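Local coordinates for long form salivary protein D7L (Phlebotomus duboscqi, PDB 6MT7), which binds and sequesters cysteinyl leukotrienes and a thromboxane A2 analogue, so countering host responses and platelet aggregation while the female sand fly feeds on blood, at residues A[44-49]-A[96-101]; A[141-146]-A[158-163]. One frame throughout, in Å; residues are numbered along the deposited sequence.

Contact 1 (A[44-49]-A[96-101]). With TRT (fragment of triton X-100), chain C.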
ATOM      1  N   CYS A  44       2.486   6.184  14.085  1.00  5.46           N
ATOM      2  CA  CYS A  44       2.467   4.847  13.509  1.00  9.51           C
ATOM      3  C   CYS A  44       1.706   4.804  12.196  1.00  5.69           C
ATOM      4  O   CYS A  44       2.037   3.994  11.323  1.00  6.25           O
ATOM      5  CB  CYS A  44       1.893   3.846  14.512  1.00 10.99           C
ATOM      6  SG  CYS A  44       3.104   3.520  15.841  1.00 12.48           S
ATOM      7  N   TYR A  45       0.730   5.695  12.016  1.00  5.50           N
ATOM      8  CA  TYR A  45       0.093   5.838  10.710  1.00  5.58           C
ATOM      9  C   TYR A  45       1.108   6.260   9.646  1.00  9.47           C
ATOM     10  O   TYR A  45       1.110   5.731   8.521  1.00  5.66           O
ATOM     11  CB  TYR A  45      -1.049   6.855  10.818  1.00  5.66           C
ATOM     12  CG  TYR A  45      -1.645   7.276   9.496  1.00  5.78           C
ATOM     13  CD1 TYR A  45      -2.323   6.362   8.701  1.00  5.79           C
ATOM     14  CD2 TYR A  45      -1.541   8.592   9.059  1.00  5.91           C
ATOM     15  CE1 TYR A  45      -2.880   6.742   7.478  1.00  7.12           C
ATOM     16  CE2 TYR A  45      -2.090   8.982   7.836  1.00  7.45           C
ATOM     17  CZ  TYR A  45      -2.759   8.058   7.060  1.00  7.32           C
ATOM     18  OH  TYR A  45      -3.296   8.454   5.855  1.00  7.79           O
ATOM     19  N   VAL A  46       1.997   7.195   9.998  1.00  5.66           N
ATOM     20  CA  VAL A  46       2.999   7.689   9.055  1.00  5.76           C
ATOM     21  C   VAL A  46       3.986   6.581   8.694  1.00  6.24           C
ATOM     22  O   VAL A  46       4.303   6.362   7.519  1.00  5.78           O
ATOM     23  CB  VAL A  46       3.701   8.930   9.642  1.00  6.46           C
ATOM     24  CG1 VAL A  46       5.019   9.222   8.901  1.00  5.96           C
ATOM     25  CG2 VAL A  46       2.745  10.152   9.583  1.00  5.96           C
ATOM     26  N   LYS A  47       4.476   5.847   9.698  1.00  5.83           N
ATOM     27  CA  LYS A  47       5.340   4.707   9.405  1.00  6.19           C
ATOM     28  C   LYS A  47       4.642   3.701   8.497  1.00  5.65           C
ATOM     29  O   LYS A  47       5.237   3.197   7.537  1.00  5.72           O
ATOM     30  CB  LYS A  47       5.767   4.012  10.695  1.00  5.62           C
ATOM     31  CG  LYS A  47       6.647   2.818  10.427  1.00  5.69           C
ATOM     32  CD  LYS A  47       7.122   2.147  11.713  1.00 13.37           C
ATOM     33  CE  LYS A  47       8.036   0.962  11.405  1.00 18.71           C
ATOM     34  NZ  LYS A  47       8.325   0.157  12.640  1.00 21.95           N
ATOM     35  N   CYS A  48       3.377   3.397   8.796  1.00  5.60           N
ATOM     36  CA  CYS A  48       2.611   2.451   7.990  1.00  5.61           C
ATOM     37  C   CYS A  48       2.556   2.887   6.534  1.00  5.66           C
ATOM     38  O   CYS A  48       2.718   2.061   5.626  1.00  5.70           O
ATOM     39  CB  CYS A  48       1.192   2.315   8.558  1.00  7.43           C
ATOM     40  SG  CYS A  48       0.027   1.199   7.664  1.00  8.20           S
ATOM     41  N   VAL A  49       2.314   4.179   6.288  1.00  5.70           N
ATOM     42  CA  VAL A  49       2.169   4.637   4.908  1.00  5.77           C
ATOM     43  C   VAL A  49       3.504   4.556   4.174  1.00  5.83           C
ATOM     44  O   VAL A  49       3.563   4.092   3.028  1.00  6.94           O
ATOM     45  CB  VAL A  49       1.578   6.058   4.853  1.00  5.85           C
ATOM     46  CG1 VAL A  49       1.586   6.578   3.419  1.00  5.96           C
ATOM     47  CG2 VAL A  49       0.147   6.069   5.399  1.00  5.84           C
ATOM     48  N   ASP A  96      10.498   7.753  15.663  1.00  6.84           N
ATOM     49  CA  ASP A  96      11.699   8.202  14.960  1.00  8.55           C
ATOM     50  C   ASP A  96      11.411   8.451  13.484  1.00  8.45           C
ATOM     51  O   ASP A  96      11.889   9.433  12.904  1.00  6.30           O
ATOM     52  CB  ASP A  96      12.817   7.171  15.117  1.00 11.29           C
ATOM     53  CG  ASP A  96      14.202   7.762  14.904  1.00 17.51           C
ATOM     54  OD1 ASP A  96      14.406   8.954  15.214  1.00 20.24           O
ATOM     55  OD2 ASP A  96      15.093   7.018  14.446  1.00 15.42           O
ATOM     56  N   ILE A  97      10.628   7.573  12.858  1.00  6.03           N
ATOM     57  CA  ILE A  97      10.328   7.762  11.442  1.00  6.09           C
ATOM     58  C   ILE A  97       9.478   9.011  11.243  1.00  6.10           C
ATOM     59  O   ILE A  97       9.695   9.782  10.299  1.00  6.32           O
ATOM     60  CB  ILE A  97       9.651   6.505  10.881  1.00 12.28           C
ATOM     61  CG1 ILE A  97      10.676   5.372  10.824  1.00 12.05           C
ATOM     62  CG2 ILE A  97       9.069   6.781   9.505  1.00 17.37           C
ATOM     63  CD1 ILE A  97      10.069   4.005  10.671  1.00 25.65           C
ATOM     64  N   TYR A  98       8.522   9.243  12.149  1.00  5.97           N
ATOM     65  CA  TYR A  98       7.742  10.478  12.124  1.00  6.03           C
ATOM     66  C   TYR A  98       8.640  11.699  12.297  1.00  6.24           C
ATOM     67  O   TYR A  98       8.553  12.664  11.528  1.00  6.41           O
ATOM     68  CB  TYR A  98       6.672  10.431  13.220  1.00  5.88           C
ATOM     69  CG  TYR A  98       5.843  11.687  13.353  1.00  5.97           C
ATOM     70  CD1 TYR A  98       6.237  12.713  14.209  1.00  7.85           C
ATOM     71  CD2 TYR A  98       4.659  11.841  12.640  1.00  5.99           C
ATOM     72  CE1 TYR A  98       5.485  13.867  14.344  1.00  7.23           C
ATOM     73  CE2 TYR A  98       3.885  12.999  12.772  1.00  6.13           C
ATOM     74  CZ  TYR A  98       4.303  14.002  13.633  1.00  6.23           C
ATOM     75  OH  TYR A  98       3.580  15.156  13.792  1.00  6.40           O
ATOM     76  N   ASP A  99       9.510  11.683  13.316  1.00  6.28           N
ATOM     77  CA  ASP A  99      10.343  12.854  13.576  1.00  6.44           C
ATOM     78  C   ASP A  99      11.269  13.148  12.411  1.00  8.79           C
ATOM     79  O   ASP A  99      11.598  14.315  12.155  1.00  9.73           O
ATOM     80  CB  ASP A  99      11.178  12.655  14.846  1.00  8.53           C
ATOM     81  CG  ASP A  99      10.346  12.724  16.119  1.00 15.59           C
ATOM     82  OD1 ASP A  99       9.182  13.186  16.080  1.00 14.48           O
ATOM     83  OD2 ASP A  99      10.869  12.312  17.171  1.00 16.95           O
ATOM     84  N   LYS A 100      11.720  12.107  11.714  1.00  6.65           N
ATOM     85  CA  LYS A 100      12.607  12.312  10.586  1.00  8.33           C
ATOM     86  C   LYS A 100      11.876  12.837   9.368  1.00  8.49           C
ATOM     87  O   LYS A 100      12.511  13.444   8.504  1.00  8.70           O
ATOM     88  CB  LYS A 100      13.338  11.010  10.252  1.00 15.28           C
ATOM     89  CG  LYS A 100      14.572  10.809  11.129  1.00 20.90           C
ATOM     90  CD  LYS A 100      15.248   9.475  10.862  1.00 29.45           C
ATOM     91  CE  LYS A 100      16.020   9.487   9.552  1.00 27.87           C
ATOM     92  NZ  LYS A 100      17.425   9.948   9.739  1.00 29.17           N
ATOM     93  N   THR A 101      10.556  12.664   9.293  1.00  7.90           N
ATOM     94  CA  THR A 101       9.859  13.043   8.080  1.00  6.86           C
ATOM     95  C   THR A 101       8.824  14.150   8.254  1.00  6.93           C
ATOM     96  O   THR A 101       8.313  14.636   7.242  1.00  7.07           O
ATOM     97  CB  THR A 101       9.190  11.817   7.441  1.00 11.71           C
ATOM     98  OG1 THR A 101       8.362  11.151   8.389  1.00 10.98           O
ATOM     99  CG2 THR A 101      10.238  10.847   6.997  1.00 15.28           C
TER
HETATM  100  C25 TRT C 301     -11.975   8.932   2.407  1.00 34.71           C
HETATM  101  O24 TRT C 301     -10.711   8.977   1.753  1.00 38.21           O
HETATM  102  C23 TRT C 301      -9.719   9.702   2.481  1.00 32.88           C
HETATM  103  C22 TRT C 301      -8.368   9.351   1.871  1.00 36.26           C
HETATM  104  O21 TRT C 301      -7.310  10.164   2.380  1.00 26.62           O
HETATM  105  C20 TRT C 301      -6.111   9.813   1.699  1.00 23.53           C
HETATM  106  C19 TRT C 301      -5.007  10.780   2.084  1.00 12.66           C
HETATM  107  O18 TRT C 301      -4.371  10.313   3.270  1.00 15.22           O
HETATM  108  C17 TRT C 301      -4.229  11.379   4.185  1.00 11.02           C
HETATM  109  C16 TRT C 301      -2.784  11.831   4.252  1.00 13.94           C
HETATM  110  O15 TRT C 301      -2.019  10.970   5.101  1.00 14.09           O
HETATM  111  C12 TRT C 301      -0.641  10.949   4.970  1.00  7.83           C
HETATM  112  C13 TRT C 301       0.036  12.054   4.466  1.00  7.15           C
HETATM  113  C14 TRT C 301       1.429  12.032   4.331  1.00  6.58           C
HETATM  114  C11 TRT C 301       0.077   9.818   5.337  1.00  8.46           C
HETATM  115  C10 TRT C 301       1.462   9.796   5.206  1.00  7.60           C
HETATM  116  C9  TRT C 301       2.149  10.893   4.703  1.00  6.38           C
HETATM  117  C6  TRT C 301       3.643  10.825   4.568  1.00  9.42           C
HETATM  118  C8  TRT C 301       4.213  11.610   5.744  1.00 11.88           C
HETATM  119  C7  TRT C 301       4.105   9.380   4.714  1.00  8.70           C
HETATM  120  C5  TRT C 301       4.106  11.503   3.259  1.00 11.03           C
HETATM  121  C1  TRT C 301       3.904  10.875   1.860  1.00 17.49           C
HETATM  122  C2  TRT C 301       2.551  10.217   1.616  1.00 22.53           C
HETATM  123  C4  TRT C 301       4.052  11.999   0.843  1.00 20.06           C
HETATM  124  C3  TRT C 301       4.977   9.858   1.495  1.00 19.11           C
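Lys-47 and Ile-97 meet where two helices of the odorant-binding-protein fold, 40-52 and 94-106, cross nearly at right angles, 81° between axes 8.6 Å apart. This is the tight part: the extended aliphatic chain of Lys-47 passes over the Ile-97 tip, its CG, CD and CE all 3.6 to 3.7 Å from CD1 of Ile-97. Beyond that the partly exposed lysine leads away from the contact, carrying NZ off to Gly-92 O. The other half is buried but more widely spaced. CG2 of Val-46 lies in the plane of the Tyr-98 ring and touches its edge at CD2, 4.0 Å away. The other branch, CG1, has swung anti to the backbone N (chi1 163°) and rests 3.9 Å from Thr-101 OG1. That hydroxyl is already engaged, donating to Ile-97 O one turn back, and Tyr-98 OH bonds to Leu-36 O. A disulfide from Cys-44 to Cys-94 joins the same two helices. The other flank of helix 40-52 lines the lipid pocket, where CG1 of Val-49 packs 3.7 Å from the aromatic carbon C10 of the Triton fragment. Tyr-45, a thromboxane A2 site by similarity, stacks on Trp-31, and its OH donates to the detergent ether oxygen O15 at 2.9 Å.

Contact 2 (A[141-146]-A[158-163])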
ATOM      1  N   SER A 141     -13.878  -7.991  -6.521  1.00 11.03           N
ATOM      2  CA  SER A 141     -14.496  -9.164  -7.140  1.00 11.49           C
ATOM      3  C   SER A 141     -15.116  -8.804  -8.484  1.00 15.02           C
ATOM      4  O   SER A 141     -14.938  -9.526  -9.471  1.00 14.05           O
ATOM      5  CB  SER A 141     -15.564  -9.781  -6.229  1.00 13.47           C
ATOM      6  OG  SER A 141     -16.511  -8.830  -5.774  1.00 14.75           O
ATOM      7  N   ASP A 142     -15.825  -7.677  -8.549  1.00 14.36           N
ATOM      8  CA  ASP A 142     -16.491  -7.305  -9.793  1.00 14.84           C
ATOM      9  C   ASP A 142     -15.484  -6.953 -10.881  1.00 17.17           C
ATOM     10  O   ASP A 142     -15.680  -7.308 -12.052  1.00 17.27           O
ATOM     11  CB  ASP A 142     -17.460  -6.150  -9.531  1.00 15.28           C
ATOM     12  CG  ASP A 142     -18.646  -6.580  -8.689  1.00 23.57           C
ATOM     13  OD1 ASP A 142     -19.140  -7.709  -8.904  1.00 27.21           O
ATOM     14  OD2 ASP A 142     -19.083  -5.806  -7.806  1.00 22.92           O
ATOM     15  N   PHE A 143     -14.385  -6.288 -10.516  1.00 14.45           N
ATOM     16  CA  PHE A 143     -13.377  -5.932 -11.509  1.00 11.25           C
ATOM     17  C   PHE A 143     -12.615  -7.161 -11.980  1.00 12.30           C
ATOM     18  O   PHE A 143     -12.372  -7.338 -13.181  1.00 11.19           O
ATOM     19  CB  PHE A 143     -12.402  -4.900 -10.935  1.00  9.55           C
ATOM     20  CG  PHE A 143     -11.308  -4.510 -11.894  1.00 11.17           C
ATOM     21  CD1 PHE A 143     -11.555  -3.592 -12.911  1.00 16.68           C
ATOM     22  CD2 PHE A 143     -10.044  -5.066 -11.795  1.00  9.56           C
ATOM     23  CE1 PHE A 143     -10.560  -3.231 -13.807  1.00 12.11           C
ATOM     24  CE2 PHE A 143      -9.037  -4.713 -12.687  1.00 13.17           C
ATOM     25  CZ  PHE A 143      -9.297  -3.789 -13.696  1.00 13.18           C
ATOM     26  N   CYS A 144     -12.182  -7.997 -11.032  1.00 11.10           N
ATOM     27  CA  CYS A 144     -11.373  -9.152 -11.378  1.00  7.35           C
ATOM     28  C   CYS A 144     -12.191 -10.255 -12.046  1.00 11.24           C
ATOM     29  O   CYS A 144     -11.620 -11.072 -12.774  1.00 14.39           O
ATOM     30  CB  CYS A 144     -10.676  -9.674 -10.123  1.00  9.36           C
ATOM     31  SG  CYS A 144      -9.400  -8.535  -9.553  1.00 12.49           S
ATOM     32  N   ASN A 145     -13.509 -10.276 -11.836  1.00 16.95           N
ATOM     33  CA  ASN A 145     -14.376 -11.235 -12.510  1.00 17.89           C
ATOM     34  C   ASN A 145     -14.574 -10.902 -13.976  1.00 18.15           C
ATOM     35  O   ASN A 145     -15.062 -11.753 -14.733  1.00 20.65           O
ATOM     36  CB  ASN A 145     -15.736 -11.301 -11.821  1.00 16.89           C
ATOM     37  CG  ASN A 145     -15.720 -12.175 -10.587  1.00 23.13           C
ATOM     38  OD1 ASN A 145     -14.806 -12.977 -10.388  1.00 29.08           O
ATOM     39  ND2 ASN A 145     -16.739 -12.032  -9.754  1.00 24.24           N
ATOM     40  N   ALA A 146     -14.199  -9.700 -14.397  1.00 13.73           N
ATOM     41  CA  ALA A 146     -14.354  -9.289 -15.780  1.00 14.24           C
ATOM     42  C   ALA A 146     -13.083  -9.556 -16.573  1.00 18.96           C
ATOM     43  O   ALA A 146     -11.981  -9.628 -16.019  1.00 15.03           O
ATOM     44  CB  ALA A 146     -14.720  -7.802 -15.856  1.00 14.03           C
ATOM     45  N   HIS A 158      -7.436 -16.915  -9.028  1.00 18.81           N
ATOM     46  CA  HIS A 158      -7.468 -15.744  -8.155  1.00 20.30           C
ATOM     47  C   HIS A 158      -6.315 -14.794  -8.447  1.00 21.12           C
ATOM     48  O   HIS A 158      -5.845 -14.087  -7.544  1.00 19.01           O
ATOM     49  CB  HIS A 158      -7.414 -16.154  -6.679  1.00 23.04           C
ATOM     50  CG  HIS A 158      -8.341 -17.274  -6.325  1.00 24.81           C
ATOM     51  ND1 HIS A 158      -9.709 -17.116  -6.262  1.00 24.55           N
ATOM     52  CD2 HIS A 158      -8.097 -18.569  -6.012  1.00 28.49           C
ATOM     53  CE1 HIS A 158     -10.268 -18.265  -5.930  1.00 29.79           C
ATOM     54  NE2 HIS A 158      -9.311 -19.163  -5.767  1.00 28.16           N
ATOM     55  N   ALA A 159      -5.846 -14.764  -9.693  1.00 13.82           N
ATOM     56  CA  ALA A 159      -4.634 -14.014 -10.008  1.00 16.29           C
ATOM     57  C   ALA A 159      -4.834 -12.518  -9.816  1.00 20.78           C
ATOM     58  O   ALA A 159      -3.957 -11.826  -9.283  1.00 16.46           O
ATOM     59  CB  ALA A 159      -4.196 -14.308 -11.439  1.00 20.81           C
ATOM     60  N   CYS A 160      -5.975 -12.003 -10.259  1.00 15.38           N
ATOM     61  CA  CYS A 160      -6.270 -10.584 -10.140  1.00 12.78           C
ATOM     62  C   CYS A 160      -6.633 -10.231  -8.703  1.00 11.69           C
ATOM     63  O   CYS A 160      -6.116  -9.257  -8.146  1.00 12.36           O
ATOM     64  CB  CYS A 160      -7.401 -10.232 -11.119  1.00 12.66           C
ATOM     65  SG  CYS A 160      -8.049  -8.542 -11.073  1.00 14.20           S
ATOM     66  N   SER A 161      -7.506 -11.035  -8.085  1.00  7.19           N
ATOM     67  CA  SER A 161      -7.968 -10.746  -6.730  1.00  9.73           C
ATOM     68  C   SER A 161      -6.810 -10.719  -5.745  1.00 13.04           C
ATOM     69  O   SER A 161      -6.751  -9.854  -4.862  1.00  9.62           O
ATOM     70  CB  SER A 161      -8.998 -11.787  -6.293  1.00 15.69           C
ATOM     71  OG  SER A 161     -10.262 -11.525  -6.869  1.00 19.05           O
ATOM     72  N   ALA A 162      -5.871 -11.659  -5.883  1.00 12.42           N
ATOM     73  CA  ALA A 162      -4.740 -11.694  -4.956  1.00 14.49           C
ATOM     74  C   ALA A 162      -3.898 -10.432  -5.062  1.00 12.82           C
ATOM     75  O   ALA A 162      -3.352  -9.956  -4.057  1.00  8.37           O
ATOM     76  CB  ALA A 162      -3.880 -12.930  -5.214  1.00 13.97           C
ATOM     77  N   TYR A 163      -3.768  -9.882  -6.274  1.00  9.91           N
ATOM     78  CA  TYR A 163      -3.038  -8.628  -6.424  1.00 10.80           C
ATOM     79  C   TYR A 163      -3.768  -7.483  -5.715  1.00  9.46           C
ATOM     80  O   TYR A 163      -3.163  -6.731  -4.943  1.00  6.70           O
ATOM     81  CB  TYR A 163      -2.821  -8.295  -7.910  1.00  9.92           C
ATOM     82  CG  TYR A 163      -2.273  -6.896  -8.060  1.00 11.83           C
ATOM     83  CD1 TYR A 163      -0.927  -6.637  -7.851  1.00 14.38           C
ATOM     84  CD2 TYR A 163      -3.117  -5.819  -8.344  1.00 11.02           C
ATOM     85  CE1 TYR A 163      -0.427  -5.354  -7.928  1.00 13.98           C
ATOM     86  CE2 TYR A 163      -2.628  -4.529  -8.410  1.00 12.69           C
ATOM     87  CZ  TYR A 163      -1.280  -4.302  -8.209  1.00 12.98           C
ATOM     88  OH  TYR A 163      -0.777  -3.023  -8.282  1.00 15.59           O
TER
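A disulfide makes this contact: Cys-144 SG and Cys-160 SG are bonded at 2.0 Å, with a torsion of -65° about the S-S bond. The two sulfurs reach each other from different rotamers. In Cys-144 the sulfur lies anti to the carbonyl carbon (chi1 -70°), whereas in Cys-160 it lies anti to the backbone N (chi1 175°). The bridge is compact, bringing CB of Cys-144 to 3.5 Å from CB of Cys-160, closer than two unlinked carbons would normally pack.

Two side chains flank it. Phe-143 presents its CD2 at 4.1 Å from Cys-160 SG, a sulfur-aromatic contact in which the sulfur approaches the ring obliquely, 5.2 Å from the centroid. Ser-161 comes in beside the other cysteine, its OG 3.8 Å from Cys-144 CB.

Further out, the loop between the two segments fixes these neighbours. Arg-149 forms a cation-pi contact with the Phe-143 ring and also donates through NH1 to Phe-143 O, so it meets both the ring and the backbone carbonyl of that residue. Glu-150 accepts from Ser-161 OG through one carboxylate oxygen, while the other takes a weak bond from Cys-160 N near the start of the helix.

The bridge thus pins helix 140-144 to the first turn of helix 159-164. Helix 203-216 backs the latter, with Ala-162 on Ala-206 and Ser-161 on Tyr-210, and His-158, just ahead of helix 159-164, stacks on the Tyr-210 ring; on the other partner, Ser-141 OG bonds to Asp-225 of helix 220-227.

In the fold
From the N terminus, helix 8-21 comes first, and the Cys-18 to Cys-48 disulfide joins it to helix 40-52. The chain then runs through the small 56-57/62-63 hairpin and helices 65-74 and 83-86 before helix 94-106 returns to close contact 1, a loop of 46 residues. Helices 109-115 and 120-128 follow, and contact 2 opens only afterwards, closing an irregular loop of 11 residues. The two contacts are therefore in series, neither nested nor crossed. Their centres lie 32 Å apart on opposite sides of the chain's centre: contact 1 ties helices beside the lipid pocket, contact 2 the helices 140-144 and 159-164.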